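Local coordinates for serine protease MT3772 (Mycobacterium tuberculosis, PDB 3K6Y), which is the trypsin-like protease part of a membrane-associated serine endopeptidase that probably gives the bacterium resistance to oxidative stress and acid, at residues D100-V105 / E165-D170; D159-P164 / T232-S237; V96-P101 / A218-K223; R69-A74 / L195-G200. One frame throughout, in Å; residues are numbered along the deposited sequence.

Contact 1. Residues D100-V105 / E165-D170; sequences DPSVDV and EPVTRD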
loop_
_atom_site.group_PDB
_atom_site.type_symbol
_atom_site.label_atom_id
_atom_site.label_comp_id
_atom_site.label_asym_id
_atom_site.label_seq_id
_atom_site.Cartn_x
_atom_site.Cartn_y
_atom_site.Cartn_z
ATOM N N ASP A 100 2.455 -0.328 -8.639
ATOM C CA ASP A 100 2.449 -1.790 -8.671
ATOM C C ASP A 100 3.692 -2.283 -7.922
ATOM O O ASP A 100 4.808 -2.237 -8.428
ATOM C CB ASP A 100 2.449 -2.300 -10.113
ATOM C CG ASP A 100 2.331 -3.807 -10.206
ATOM O OD1 ASP A 100 2.810 -4.505 -9.288
ATOM O OD2 ASP A 100 1.786 -4.289 -11.229
ATOM N N PRO A 101 3.511 -2.741 -6.679
ATOM C CA PRO A 101 4.634 -3.155 -5.851
ATOM C C PRO A 101 5.141 -4.550 -6.176
ATOM O O PRO A 101 6.153 -4.966 -5.602
ATOM C CB PRO A 101 4.029 -3.120 -4.449
ATOM C CG PRO A 101 2.611 -3.487 -4.652
ATOM C CD PRO A 101 2.223 -2.822 -5.961
ATOM N N SER A 102 4.446 -5.264 -7.056
ATOM C CA SER A 102 4.861 -6.606 -7.472
ATOM C C SER A 102 5.860 -6.474 -8.600
ATOM O O SER A 102 6.975 -6.999 -8.523
ATOM C CB SER A 102 3.660 -7.448 -7.907
ATOM O OG SER A 102 2.729 -7.611 -6.843
ATOM N N VAL A 103 5.475 -5.774 -9.664
ATOM C CA VAL A 103 6.407 -5.516 -10.752
ATOM C C VAL A 103 7.467 -4.488 -10.283
ATOM O O VAL A 103 8.622 -4.555 -10.716
ATOM C CB VAL A 103 5.652 -5.031 -12.010
ATOM C CG1 VAL A 103 6.612 -4.670 -13.119
ATOM C CG2 VAL A 103 4.663 -6.095 -12.501
ATOM N N ASP A 104 7.069 -3.579 -9.373
ATOM C CA ASP A 104 7.892 -2.480 -8.828
ATOM C C ASP A 104 7.960 -1.304 -9.800
ATOM O O ASP A 104 9.054 -0.870 -10.172
ATOM C CB ASP A 104 9.283 -2.922 -8.348
ATOM C CG ASP A 104 9.948 -1.896 -7.444
ATOM O OD1 ASP A 104 11.124 -2.131 -7.059
ATOM O OD2 ASP A 104 9.333 -0.859 -7.109
ATOM N N VAL A 105 6.790 -0.803 -10.204
ATOM C CA VAL A 105 6.724 0.337 -11.123
ATOM C C VAL A 105 5.637 1.279 -10.656
ATOM O O VAL A 105 4.586 0.825 -10.196
ATOM C CB VAL A 105 6.405 -0.114 -12.565
ATOM C CG1 VAL A 105 6.157 1.093 -13.497
ATOM C CG2 VAL A 105 7.531 -0.954 -13.110
ATOM N N GLU A 165 3.792 -14.165 -1.056
ATOM C CA GLU A 165 3.883 -14.772 -2.386
ATOM C C GLU A 165 4.983 -14.102 -3.228
ATOM O O GLU A 165 4.934 -12.893 -3.468
ATOM C CB GLU A 165 2.542 -14.678 -3.119
ATOM C CG GLU A 165 2.500 -15.415 -4.476
ATOM C CD GLU A 165 2.682 -16.941 -4.379
ATOM O OE1 GLU A 165 2.149 -17.581 -3.450
ATOM O OE2 GLU A 165 3.366 -17.515 -5.253
ATOM N N PRO A 166 6.001 -14.872 -3.669
ATOM C CA PRO A 166 7.062 -14.238 -4.473
ATOM C C PRO A 166 6.588 -13.815 -5.851
ATOM O O PRO A 166 5.519 -14.228 -6.314
ATOM C CB PRO A 166 8.134 -15.329 -4.588
ATOM C CG PRO A 166 7.385 -16.607 -4.396
ATOM C CD PRO A 166 6.242 -16.310 -3.444
ATOM N N VAL A 167 7.394 -12.975 -6.488
ATOM C CA VAL A 167 7.113 -12.526 -7.843
ATOM C C VAL A 167 8.180 -13.044 -8.788
ATOM O O VAL A 167 9.292 -13.293 -8.355
ATOM C CB VAL A 167 7.040 -10.986 -7.933
ATOM C CG1 VAL A 167 5.872 -10.468 -7.125
ATOM C CG2 VAL A 167 8.348 -10.326 -7.467
ATOM N N THR A 168 7.823 -13.196 -10.059
ATOM C CA THR A 168 8.771 -13.587 -11.095
ATOM C C THR A 168 8.712 -12.528 -12.179
ATOM O O THR A 168 7.629 -12.222 -12.684
ATOM C CB THR A 168 8.454 -14.988 -11.677
ATOM O OG1 THR A 168 8.484 -15.955 -10.620
ATOM C CG2 THR A 168 9.487 -15.388 -12.734
ATOM N N ARG A 169 9.879 -11.990 -12.527
ATOM C CA ARG A 169 9.956 -10.855 -13.458
ATOM C C ARG A 169 11.082 -11.061 -14.449
ATOM O O ARG A 169 12.113 -11.670 -14.128
ATOM C CB ARG A 169 10.251 -9.584 -12.675
ATOM C CG ARG A 169 9.170 -9.253 -11.685
ATOM C CD ARG A 169 9.482 -8.024 -10.884
ATOM N NE ARG A 169 10.557 -8.254 -9.928
ATOM C CZ ARG A 169 11.060 -7.317 -9.133
ATOM N NH1 ARG A 169 10.613 -6.069 -9.217
ATOM N NH2 ARG A 169 12.025 -7.612 -8.274
ATOM N N ASP A 170 10.897 -10.539 -15.655
ATOM C CA ASP A 170 11.991 -10.487 -16.632
ATOM C C ASP A 170 12.899 -9.303 -16.312
ATOM O O ASP A 170 12.444 -8.157 -16.236
ATOM C CB ASP A 170 11.449 -10.329 -18.058
ATOM C CG ASP A 170 10.693 -11.550 -18.552
ATOM O OD1 ASP A 170 11.003 -12.676 -18.129
ATOM O OD2 ASP A 170 9.796 -11.378 -19.397
HETATM O O HOH W 1 11.586 -4.904 -6.761
#

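Contact 2. Residues D159-P164 / T232-S237; sequences DIYGDP and TGACVS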
loop_
_atom_site.group_PDB
_atom_site.type_symbol
_atom_site.label_atom_id
_atom_site.label_comp_id
_atom_site.label_asym_id
_atom_site.label_seq_id
_atom_site.Cartn_x
_atom_site.Cartn_y
_atom_site.Cartn_z
ATOM N N ASP A 159 8.420 -9.431 -3.360
ATOM C CA ASP A 159 8.068 -8.084 -3.813
ATOM C C ASP A 159 8.660 -7.065 -2.853
ATOM O O ASP A 159 9.351 -7.445 -1.894
ATOM C CB ASP A 159 6.557 -7.940 -4.024
ATOM C CG ASP A 159 5.740 -7.926 -2.734
ATOM O OD1 ASP A 159 6.280 -7.737 -1.616
ATOM O OD2 ASP A 159 4.504 -8.096 -2.880
ATOM N N ILE A 160 8.426 -5.776 -3.096
ATOM C CA ILE A 160 9.146 -4.759 -2.332
ATOM C C ILE A 160 8.784 -4.749 -0.846
ATOM O O ILE A 160 9.537 -4.209 -0.028
ATOM C CB ILE A 160 9.003 -3.349 -2.929
ATOM C CG1 ILE A 160 7.563 -2.863 -2.878
ATOM C CG2 ILE A 160 9.571 -3.316 -4.351
ATOM C CD1 ILE A 160 7.423 -1.398 -3.289
ATOM N N TYR A 161 7.635 -5.329 -0.502
ATOM C CA TYR A 161 7.206 -5.389 0.893
ATOM C C TYR A 161 7.604 -6.672 1.604
ATOM O O TYR A 161 7.344 -6.817 2.806
ATOM C CB TYR A 161 5.692 -5.302 0.970
ATOM C CG TYR A 161 5.043 -4.107 0.312
ATOM C CD1 TYR A 161 3.902 -4.296 -0.478
ATOM C CD2 TYR A 161 5.506 -2.816 0.522
ATOM C CE1 TYR A 161 3.222 -3.236 -1.064
ATOM C CE2 TYR A 161 4.846 -1.712 -0.108
ATOM C CZ TYR A 161 3.703 -1.949 -0.884
ATOM O OH TYR A 161 3.052 -0.871 -1.462
ATOM N N GLY A 162 8.173 -7.620 0.873
ATOM C CA GLY A 162 8.424 -8.932 1.465
ATOM C C GLY A 162 7.115 -9.654 1.734
ATOM O O GLY A 162 7.020 -10.430 2.688
ATOM N N ASP A 163 6.104 -9.424 0.894
ATOM C CA ASP A 163 4.854 -10.182 0.995
ATOM C C ASP A 163 5.100 -11.683 0.851
ATOM O O ASP A 163 6.067 -12.106 0.216
ATOM C CB ASP A 163 3.853 -9.739 -0.090
ATOM C CG ASP A 163 3.299 -8.328 0.118
ATOM O OD1 ASP A 163 3.071 -7.914 1.274
ATOM O OD2 ASP A 163 3.084 -7.652 -0.924
ATOM N N PRO A 164 4.206 -12.502 1.430
ATOM C CA PRO A 164 4.334 -13.967 1.336
ATOM C C PRO A 164 4.570 -14.568 -0.060
ATOM O O PRO A 164 5.456 -15.417 -0.217
ATOM C CB PRO A 164 2.999 -14.458 1.936
ATOM C CG PRO A 164 2.704 -13.435 2.975
ATOM C CD PRO A 164 3.091 -12.117 2.322
ATOM N N THR A 232 0.312 4.836 -2.009
ATOM C CA THR A 232 1.705 4.423 -2.142
ATOM C C THR A 232 2.077 3.317 -1.168
ATOM O O THR A 232 3.263 3.046 -0.955
ATOM C CB THR A 232 2.646 5.593 -1.966
ATOM O OG1 THR A 232 2.299 6.230 -0.737
ATOM C CG2 THR A 232 2.542 6.557 -3.148
ATOM N N GLY A 233 1.092 2.633 -0.599
ATOM C CA GLY A 233 1.366 1.419 0.155
ATOM C C GLY A 233 2.171 1.617 1.431
ATOM O O GLY A 233 2.141 2.669 2.080
ATOM N N ALA A 234 2.898 0.573 1.808
ATOM C CA ALA A 234 3.655 0.552 3.045
ATOM C C ALA A 234 5.051 1.094 2.825
ATOM O O ALA A 234 5.576 1.122 1.706
ATOM C CB ALA A 234 3.738 -0.869 3.577
ATOM N N CYS A 235 5.689 1.481 3.917
ATOM C CA CYS A 235 7.112 1.792 3.894
ATOM C C CYS A 235 7.898 0.532 3.627
ATOM O O CYS A 235 7.604 -0.542 4.188
ATOM C CB CYS A 235 7.552 2.373 5.236
ATOM S SG CYS A 235 6.651 3.890 5.624
ATOM N N VAL A 236 8.894 0.634 2.763
ATOM C CA VAL A 236 9.750 -0.518 2.537
ATOM C C VAL A 236 10.584 -0.725 3.813
ATOM O O VAL A 236 11.060 0.250 4.387
ATOM C CB VAL A 236 10.565 -0.342 1.246
ATOM C CG1 VAL A 236 11.590 -1.442 1.072
ATOM C CG2 VAL A 236 9.650 -0.299 0.030
ATOM N N SER A 237 10.698 -1.974 4.274
ATOM C CA SER A 237 11.414 -2.269 5.530
ATOM C C SER A 237 12.908 -2.006 5.404
ATOM O O SER A 237 13.486 -1.993 4.307
ATOM C CB SER A 237 11.177 -3.716 5.982
ATOM O OG SER A 237 9.799 -3.987 6.144
ATOM O OXT SER A 237 13.568 -1.790 6.422
HETATM O O HOH W 2 10.002 -4.375 2.715
HETATM O O HOH W 3 8.520 -5.138 4.454
#

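Contact 3. Residues V96-P101 / A218-K223; sequences VVSYDP and AGQLAK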
loop_
_atom_site.group_PDB
_atom_site.type_symbol
_atom_site.label_atom_id
_atom_site.label_comp_id
_atom_site.label_asym_id
_atom_site.label_seq_id
_atom_site.Cartn_x
_atom_site.Cartn_y
_atom_site.Cartn_z
ATOM N N VAL A 96 0.692 10.195 -8.062
ATOM C CA VAL A 96 0.930 8.784 -8.351
ATOM C C VAL A 96 -0.395 8.205 -8.894
ATOM O O VAL A 96 -1.369 8.076 -8.152
ATOM C CB VAL A 96 1.361 8.018 -7.085
ATOM C CG1 VAL A 96 1.629 6.579 -7.434
ATOM C CG2 VAL A 96 2.603 8.661 -6.451
ATOM N N VAL A 97 -0.437 7.873 -10.184
ATOM C CA VAL A 97 -1.671 7.390 -10.794
ATOM C C VAL A 97 -1.674 5.905 -11.082
ATOM O O VAL A 97 -2.731 5.329 -11.355
ATOM C CB VAL A 97 -2.055 8.196 -12.076
ATOM C CG1 VAL A 97 -2.264 9.654 -11.720
ATOM C CG2 VAL A 97 -1.014 8.041 -13.182
ATOM N N SER A 98 -0.505 5.271 -10.998
ATOM C CA SER A 98 -0.407 3.815 -11.076
ATOM C C SER A 98 0.737 3.415 -10.162
ATOM O O SER A 98 1.767 4.079 -10.115
ATOM C CB SER A 98 -0.165 3.358 -12.515
ATOM O OG SER A 98 -0.016 1.960 -12.604
ATOM N N TYR A 99 0.537 2.329 -9.433
ATOM C CA TYR A 99 1.484 1.891 -8.427
ATOM C C TYR A 99 1.366 0.379 -8.339
ATOM O O TYR A 99 0.302 -0.146 -7.986
ATOM C CB TYR A 99 1.184 2.571 -7.084
ATOM C CG TYR A 99 2.127 2.176 -5.970
ATOM C CD1 TYR A 99 3.320 2.862 -5.746
ATOM C CD2 TYR A 99 1.811 1.119 -5.125
ATOM C CE1 TYR A 99 4.169 2.492 -4.715
ATOM C CE2 TYR A 99 2.662 0.742 -4.103
ATOM C CZ TYR A 99 3.834 1.425 -3.914
ATOM O OH TYR A 99 4.670 1.043 -2.899
ATOM N N ASP A 100 2.455 -0.328 -8.639
ATOM C CA ASP A 100 2.449 -1.790 -8.671
ATOM C C ASP A 100 3.692 -2.283 -7.922
ATOM O O ASP A 100 4.808 -2.237 -8.428
ATOM C CB ASP A 100 2.449 -2.300 -10.113
ATOM C CG ASP A 100 2.331 -3.807 -10.206
ATOM O OD1 ASP A 100 2.810 -4.505 -9.288
ATOM O OD2 ASP A 100 1.786 -4.289 -11.229
ATOM N N PRO A 101 3.511 -2.741 -6.679
ATOM C CA PRO A 101 4.634 -3.155 -5.851
ATOM C C PRO A 101 5.141 -4.550 -6.176
ATOM O O PRO A 101 6.153 -4.966 -5.602
ATOM C CB PRO A 101 4.029 -3.120 -4.449
ATOM C CG PRO A 101 2.611 -3.487 -4.652
ATOM C CD PRO A 101 2.223 -2.822 -5.961
ATOM N N ALA A 218 5.926 -3.154 -19.617
ATOM C CA ALA A 218 4.985 -2.737 -20.656
ATOM C C ALA A 218 3.533 -2.780 -20.197
ATOM O O ALA A 218 2.728 -1.907 -20.545
ATOM C CB ALA A 218 5.163 -3.596 -21.908
ATOM N N GLY A 219 3.188 -3.783 -19.403
ATOM C CA GLY A 219 1.828 -3.947 -18.917
ATOM C C GLY A 219 1.361 -2.760 -18.097
ATOM O O GLY A 219 0.164 -2.447 -18.070
ATOM N N GLN A 220 2.297 -2.076 -17.437
ATOM C CA GLN A 220 1.933 -0.914 -16.604
ATOM C C GLN A 220 1.339 0.201 -17.450
ATOM O O GLN A 220 0.527 0.991 -16.961
ATOM C CB GLN A 220 3.152 -0.388 -15.838
ATOM C CG GLN A 220 3.835 -1.463 -14.987
ATOM C CD GLN A 220 2.905 -2.010 -13.944
ATOM O OE1 GLN A 220 2.209 -1.256 -13.257
ATOM N NE2 GLN A 220 2.896 -3.326 -13.797
ATOM N N LEU A 221 1.721 0.247 -18.723
ATOM C CA LEU A 221 1.268 1.325 -19.594
ATOM C C LEU A 221 -0.222 1.281 -19.862
ATOM O O LEU A 221 -0.782 2.300 -20.252
ATOM C CB LEU A 221 2.037 1.279 -20.888
ATOM C CG LEU A 221 3.542 1.380 -20.713
ATOM C CD1 LEU A 221 4.248 1.109 -22.045
ATOM C CD2 LEU A 221 3.975 2.711 -20.124
ATOM N N ALA A 222 -0.867 0.127 -19.648
ATOM C CA ALA A 222 -2.322 0.075 -19.741
ATOM C C ALA A 222 -3.052 1.023 -18.820
ATOM O O ALA A 222 -4.209 1.342 -19.076
ATOM C CB ALA A 222 -2.848 -1.345 -19.554
ATOM N N LYS A 223 -2.373 1.493 -17.758
ATOM C CA LYS A 223 -2.978 2.412 -16.812
ATOM C C LYS A 223 -2.463 3.816 -17.006
ATOM O O LYS A 223 -2.720 4.653 -16.169
ATOM C CB LYS A 223 -2.735 1.978 -15.360
ATOM C CG LYS A 223 -3.685 2.637 -14.359
ATOM C CD LYS A 223 -3.837 1.817 -13.081
ATOM C CE LYS A 223 -4.650 2.597 -12.054
ATOM N NZ LYS A 223 -4.890 1.774 -10.817
HETATM O O HOH W 4 2.592 1.211 -12.308
HETATM O O HOH W 5 -0.756 -0.443 -13.787
HETATM O O HOH W 6 -2.178 1.191 -9.787
HETATM O O HOH W 7 -0.105 -2.406 -12.663
#

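Contact 4. Residues R69-A74 / L195-G200; sequences RVMTNA and LGVVFG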
loop_
_atom_site.group_PDB
_atom_site.type_symbol
_atom_site.label_atom_id
_atom_site.label_comp_id
_atom_site.label_asym_id
_atom_site.label_seq_id
_atom_site.Cartn_x
_atom_site.Cartn_y
_atom_site.Cartn_z
ATOM N N ARG A 69 3.869 12.321 -18.314
ATOM C CA ARG A 69 3.854 11.013 -17.643
ATOM C C ARG A 69 5.274 10.532 -17.425
ATOM O O ARG A 69 6.085 10.504 -18.350
ATOM C CB ARG A 69 3.085 9.967 -18.469
ATOM C CG ARG A 69 1.580 10.193 -18.592
ATOM C CD ARG A 69 0.923 9.920 -17.248
ATOM N NE ARG A 69 -0.537 10.025 -17.234
ATOM C CZ ARG A 69 -1.202 11.159 -17.053
ATOM N NH1 ARG A 69 -0.544 12.318 -16.996
ATOM N NH2 ARG A 69 -2.524 11.122 -16.965
ATOM N N VAL A 70 5.568 10.166 -16.176
ATOM C CA VAL A 70 6.899 9.739 -15.774
ATOM C C VAL A 70 6.819 8.323 -15.178
ATOM O O VAL A 70 5.930 8.039 -14.360
ATOM C CB VAL A 70 7.469 10.718 -14.739
ATOM C CG1 VAL A 70 8.698 10.154 -14.025
ATOM C CG2 VAL A 70 7.844 12.010 -15.425
ATOM N N MET A 71 7.733 7.442 -15.589
ATOM C CA MET A 71 7.836 6.121 -14.980
ATOM C C MET A 71 8.996 6.135 -13.963
ATOM O O MET A 71 10.058 6.754 -14.210
ATOM C CB MET A 71 8.080 5.035 -16.045
ATOM C CG MET A 71 8.185 3.646 -15.419
ATOM S SD MET A 71 8.184 2.322 -16.658
ATOM C CE MET A 71 6.467 2.280 -17.185
ATOM N N THR A 72 8.794 5.420 -12.857
ATOM C CA THR A 72 9.835 5.186 -11.865
ATOM C C THR A 72 9.546 3.833 -11.208
ATOM O O THR A 72 8.615 3.137 -11.623
ATOM C CB THR A 72 9.897 6.341 -10.828
ATOM O OG1 THR A 72 11.033 6.163 -9.966
ATOM C CG2 THR A 72 8.629 6.459 -9.974
ATOM N N ASN A 73 10.349 3.440 -10.223
ATOM C CA ASN A 73 10.000 2.250 -9.453
ATOM C C ASN A 73 8.980 2.566 -8.379
ATOM O O ASN A 73 8.964 3.684 -7.851
ATOM C CB ASN A 73 11.229 1.638 -8.782
ATOM C CG ASN A 73 12.203 1.001 -9.766
ATOM O OD1 ASN A 73 13.396 1.275 -9.706
ATOM N ND2 ASN A 73 11.714 0.106 -10.619
ATOM N N ALA A 74 8.169 1.570 -8.021
ATOM C CA ALA A 74 7.260 1.757 -6.899
ATOM C C ALA A 74 8.038 2.096 -5.627
ATOM O O ALA A 74 7.610 2.938 -4.848
ATOM C CB ALA A 74 6.395 0.528 -6.696
ATOM N N LEU A 195 15.830 0.386 -22.613
ATOM C CA LEU A 195 15.840 -1.067 -22.525
ATOM C C LEU A 195 15.135 -1.578 -21.285
ATOM O O LEU A 195 14.682 -2.725 -21.254
ATOM C CB LEU A 195 17.277 -1.588 -22.514
ATOM C CG LEU A 195 18.051 -1.452 -23.824
ATOM C CD1 LEU A 195 19.526 -1.709 -23.587
ATOM C CD2 LEU A 195 17.502 -2.421 -24.865
ATOM N N GLY A 196 15.072 -0.747 -20.249
ATOM C CA GLY A 196 14.416 -1.145 -19.018
ATOM C C GLY A 196 14.614 -0.120 -17.931
ATOM O O GLY A 196 15.148 0.970 -18.186
ATOM N N VAL A 197 14.171 -0.489 -16.728
ATOM C CA VAL A 197 14.171 0.401 -15.576
ATOM C C VAL A 197 15.118 -0.169 -14.520
ATOM O O VAL A 197 14.917 -1.275 -14.029
ATOM C CB VAL A 197 12.746 0.535 -14.982
ATOM C CG1 VAL A 197 12.742 1.549 -13.835
ATOM C CG2 VAL A 197 11.758 0.929 -16.071
ATOM N N VAL A 198 16.155 0.593 -14.201
ATOM C CA VAL A 198 17.167 0.159 -13.240
ATOM C C VAL A 198 16.529 0.146 -11.851
ATOM O O VAL A 198 15.942 1.148 -11.463
ATOM C CB VAL A 198 18.348 1.163 -13.257
ATOM C CG1 VAL A 198 19.409 0.759 -12.231
ATOM C CG2 VAL A 198 18.958 1.243 -14.661
ATOM N N PHE A 199 16.654 -0.949 -11.095
ATOM C CA PHE A 199 15.985 -1.019 -9.792
ATOM C C PHE A 199 16.854 -1.500 -8.652
ATOM O O PHE A 199 16.493 -1.310 -7.487
ATOM C CB PHE A 199 14.679 -1.827 -9.856
ATOM C CG PHE A 199 14.857 -3.319 -9.950
ATOM C CD1 PHE A 199 15.010 -3.954 -11.173
ATOM C CD2 PHE A 199 14.827 -4.104 -8.800
ATOM C CE1 PHE A 199 15.144 -5.345 -11.262
ATOM C CE2 PHE A 199 14.984 -5.511 -8.879
ATOM C CZ PHE A 199 15.129 -6.118 -10.103
ATOM N N GLY A 200 17.980 -2.133 -8.949
ATOM C CA GLY A 200 18.731 -2.720 -7.859
ATOM C C GLY A 200 20.131 -3.101 -8.208
ATOM O O GLY A 200 20.570 -3.005 -9.348
#

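Contact 1. Residues D100-V105 / E165-D170
Arg169 makes the direct hydrogen bond of this contact: its NH1 donates to Val103 O at 2.9 Å with an N-H...O angle of 152°. The oxygen sits at the edge of the guanidinium, in its plane, but the nitrogen comes in well above the carbonyl plane, 61° out of it. The bend at chi3 (-71°) turns the end of the arginine toward the loop.

A water extends the same link. It accepts from Arg169 NH1 at 2.9 Å and donates to Asp104 OD1 at 2.8 Å; between NH1 and OD1 themselves the gap is 4.5 Å, too long for a salt bridge. OD1 also bonds His75, consistent with the predicted roles of the two residues in a catalytic triad.

Van der Waals contact supplies the rest. Arg169 CD rests 3.6 Å from Ser102 O. Val167 CG1 is 3.8 Å from Ser102 CB, the apolar pair here, and both valine methyls lie near Ser102 O.

Within the loop, Asp100 OD1 takes the N-H of Ser102, an Asx turn, and that of Val103, which extends it to an Asx motif. Asp104 and Val105 then face Asp100 together in a G1 beta bulge, with Asp104 at positive phi. Loop 100-105 joins two strands of the first barrel of this chymotrypsin-like fold, while strand 167-175 belongs to the second. Ser102 also packs on Arg53 of the second subunit.

One arginine N-H thus ties the second barrel to Val103 O, and through the water the guanidinium would add a little positive potential near the Asp104 carboxylate, whose direct partner is His75.

Contact 2. Residues D159-P164 / T232-S237
The Tyr161 ring meets Ala234 O at its edge, where CE2 lies 3.4 Å from that oxygen. One face carries Ile160 CG1, offset toward the rim; a chi1 of 64° sets this carbon in the notch between the isoleucine's backbone N and carbonyl carbon and so lays it on the ring. Over the rim of the opposite face stands the Ala234 methyl, CB 3.9 Å from Tyr161 CE2. Asp163 OD2 also lies at the edge, in plane. Beyond the ring, Tyr161 OH is 3.3 Å from Gly233 CA, approached obliquely, and is hydrogen-bonded to Tyr99 OH of the first barrel.

Tyr161 and Ile160 are the middle residues of a type I turn from Asp159 to Gly162. Asp159 OD1 accepts from Tyr161 N, an Asx turn, and from Asp163 N on the opposite face of the carboxylate. The turn belongs to the loop between strands 143-157 and 167-175 of the second barrel; its partner is the C-terminal tail, tied to Cys54 by the Cys235 disulfide. Arg53 of the second subunit forms a salt bridge with Asp163.

One water donates to Ile160 O at 2.8 Å and accepts from Ser237 N at 2.9 Å. Val236 CG1 packs 3.6 Å from Ile160 O. At about a right angle to the isoleucine, Val236 places CG2 4.1 Å from Ile160 CD1.

Contact 3. Residues V96-P101 / A218-K223
Gln220 and Lys223 lie against Ser98 and Asp100 where the chain, having completed the second barrel of this chymotrypsin-like fold, returns to the first. Strand 90-100 presents one flank; the other is the run of turns that follows helix 214-218. A classic beta bulge, in which Val97 and Ser98 both face Ile107, interrupts the strand here.

The direct polar link is Gln220 NE2 to Asp100 OD2, 3.0 Å with an N-H...O angle of 155°. Carboxylate and amide are turned strongly against each other, their planes 71° apart, and the donor stands above the carboxylate plane, 47° out of it. Gln220 is folded at chi2, which brings the amide across the aspartate and sets OE1 3.3 Å from Asp100 CB, the other carboxylate oxygen, OD1, being engaged within its own loop by Ser102 N and Val103 N.

Water does much of the remaining polar work. Gln220 OE1 accepts from three molecules: two of them also bond Ser98 OG, one as acceptor and one as donor, and the third donates to Asp100 OD2 at 3.0 Å as well. The amide oxygen is thus held by solvent while its nitrogen holds the aspartate.

Van der Waals contact comes from the lysine methylenes. The chain is extended beyond CG and runs alongside the serine, Lys223 CG and CD each 4.0 Å from Ser98 CB. Farther out, Lys223 CE lies 3.4 Å from Val97 O. At the far end one water accepts from both Lys223 NZ and Tyr99 N, 3.0 Å from each.

Contact 4. Residues R69-A74 / L195-G200
Asn73 presses its amide against Phe199 and the backbone before it, and this is the tight part of the contact. OD1 lies 3.4 Å from Phe199 CB and only 3.1 Å from Val198 O; as both oxygens are acceptors, that pair is close without being bonded. ND2 lies 3.6 Å from the same Phe199 CB and 3.7 Å from Val197 CG1, the asparagine and valine side chains running antiparallel alongside each other. What settles the amide orientation lies outside the two segments: ND2 donates to Asp104 O, which would offset the mildly unfavourable meeting of the two oxygens.

Here the two barrels of the chymotrypsin-like fold meet, in the buried middle of the protein. Strand 69-72 of the first runs into the TNAH sequence that leads to His75, while strand 194-201 of the second passes close to Ser183, whose OG makes a weak hydrogen bond to Phe199 O. Asn73 also touches Ser183, so this packing joins strands that lead to or pass beside the residues of the predicted triad.

At the Met71 end the fit is looser. Met71 reaches Val197 through a single approach, SD to CG2 at 3.9 Å, and both residues also pack on Phe63 of strand 56-66. Toward the more exposed end, Phe199 turns away: a chi1 of 75° tucks CG over its own backbone, carrying the ring away from Asn73 so that CB alone touches the amide. The ring packs instead on Phe210 and Leu212 of strand 208-213.

From the N terminus, residues 69-74 come first, and contact 4 closes the loop from there to 195-200, joining the two barrels where they meet, near the centre of the chain. Contact 3 starts at 96-101 and ends at 218-223, so it crosses contact 4 and brings the chain after the second barrel back onto the first. Contact 1 begins on the same stretch, sharing Asp100 and Pro101, but ends at 165-170, within the spans of both. Contact 2, from 159-164 to the C terminus, crosses all three. The four touch one another: Leu221 packs on Met71, Pro101 on Tyr161, and Ile160 on Ala74. Contacts 1 and 2 also reach the second subunit.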